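Local coordinates for DPSA (Streptomyces coelicolor, PDB 4CY9), which belongs to the Dps family of ferritin-like proteins, and probably binds ferric iron and DNA and oxidises and stores iron inside a twelve-subunit shell, at residues R27-N32 against P86-A91. Numbering follows the deposited sequence.
Sequences RLHALN and PGALVA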
# COMPACT_ATOMS: atom_id res chain seq x y z
N ARG A 27 28.92 17.17 14.83
CA ARG A 27 28.39 16.69 13.58
C ARG A 27 26.84 16.86 13.63
O ARG A 27 26.25 17.13 12.55
CB ARG A 27 28.64 15.21 13.40
CG ARG A 27 30.16 14.92 13.10
CD ARG A 27 30.68 15.64 11.88
NE ARG A 27 31.26 16.94 12.23
CZ ARG A 27 31.17 18.05 11.48
NH1 ARG A 27 30.40 18.12 10.33
NH2 ARG A 27 31.96 19.12 11.77
N LEU A 28 26.22 16.68 14.79
CA LEU A 28 24.74 16.90 14.88
C LEU A 28 24.40 18.38 14.63
O LEU A 28 23.47 18.67 13.84
CB LEU A 28 24.24 16.45 16.26
CG LEU A 28 22.76 16.73 16.54
CD1 LEU A 28 21.87 15.96 15.48
CD2 LEU A 28 22.45 16.11 17.92
N HIS A 29 25.17 19.36 15.17
CA HIS A 29 24.86 20.74 14.75
C HIS A 29 24.98 20.94 13.27
O HIS A 29 24.20 21.64 12.68
CB HIS A 29 25.92 21.69 15.46
CG HIS A 29 25.73 21.76 16.95
ND1 HIS A 29 24.49 21.76 17.55
CD2 HIS A 29 26.68 21.89 17.96
CE1 HIS A 29 24.69 21.85 18.92
NE2 HIS A 29 26.00 21.91 19.15
N ALA A 30 26.02 20.33 12.67
CA ALA A 30 26.14 20.47 11.19
C ALA A 30 24.95 19.88 10.42
O ALA A 30 24.54 20.49 9.42
CB ALA A 30 27.49 19.95 10.63
N LEU A 31 24.48 18.71 10.85
CA LEU A 31 23.37 18.09 10.11
C LEU A 31 22.09 18.91 10.37
O LEU A 31 21.31 19.08 9.42
CB LEU A 31 23.17 16.64 10.63
CG LEU A 31 24.36 15.75 10.12
CD1 LEU A 31 24.18 14.40 10.95
CD2 LEU A 31 24.22 15.40 8.60
N ASN A 32 21.90 19.45 11.60
CA ASN A 32 20.67 20.23 11.81
C ASN A 32 20.74 21.51 11.05
O ASN A 32 19.75 21.92 10.42
CB ASN A 32 20.55 20.52 13.30
CG ASN A 32 20.00 19.30 14.08
OD1 ASN A 32 19.37 18.39 13.52
ND2 ASN A 32 20.24 19.30 15.45
N PRO A 86 18.37 25.66 18.71
CA PRO A 86 19.09 26.47 17.75
C PRO A 86 20.07 27.46 18.43
O PRO A 86 21.06 27.80 17.81
CB PRO A 86 17.95 27.27 17.01
CG PRO A 86 16.74 27.25 17.99
CD PRO A 86 16.87 25.84 18.66
N GLY A 87 19.78 27.87 19.65
CA GLY A 87 20.77 28.82 20.33
C GLY A 87 22.11 28.05 20.60
O GLY A 87 23.17 28.61 20.33
N ALA A 88 22.01 26.80 20.98
CA ALA A 88 23.23 26.03 21.15
C ALA A 88 23.95 25.78 19.88
O ALA A 88 25.16 25.80 19.79
CB ALA A 88 22.88 24.67 21.83
N LEU A 89 23.17 25.43 18.83
CA LEU A 89 23.77 25.25 17.51
C LEU A 89 24.52 26.51 17.08
O LEU A 89 25.69 26.43 16.64
CB LEU A 89 22.58 24.95 16.54
CG LEU A 89 22.98 24.48 15.12
CD1 LEU A 89 21.67 23.99 14.38
CD2 LEU A 89 23.52 25.61 14.30
N VAL A 90 23.87 27.67 17.19
CA VAL A 90 24.57 28.87 16.73
C VAL A 90 25.81 29.25 17.65
O VAL A 90 26.80 29.72 17.08
CB VAL A 90 23.52 30.03 16.74
CG1 VAL A 90 24.21 31.41 16.50
CG2 VAL A 90 22.51 29.81 15.55
N ALA A 91 25.68 28.96 18.90
CA ALA A 91 26.82 29.24 19.85
C ALA A 91 28.00 28.32 19.59
O ALA A 91 29.15 28.73 19.73
CB ALA A 91 26.34 29.10 21.24
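In the Dps version of the ferritin-like four-helix bundle, a short helix lies in the long connection between the second and third bundle helices, and here its residues Ala88 and Leu89 rest on His29 and Asn32 of the first. The two segments cross at -110°, their axes 9.9 Å apart, with the His29 ring and the Leu89 side chain between them. The imidazole turns one face to the short helix: Leu89 CA lies over it, 3.9 Å from the ring centroid, in a CH-pi contact displaced toward the rim, with CA and ND1 3.6 Å apart. Ala88 O lies over the same face, 4.0 Å from His29 NE2 and not hydrogen-bonded to it. Leu89, with CG swung opposite its backbone N (chi1 -170°), runs past the ring in the opposite sense and brings CD1 to 3.8 Å from Asn32 CB, while Asn32 OD1 is hydrogen-bonded to His35 NE2. His29 NE2 is hydrogen-bonded to Glu92 OE1, which would help to hold the ring's rotation. With an alanine in place of His29, Glu92 would probably lose this partner and a gap open against Leu89 CA. The contact thus combines a hydrogen bond at NE2 with a face shared by a backbone CH and a carbonyl oxygen.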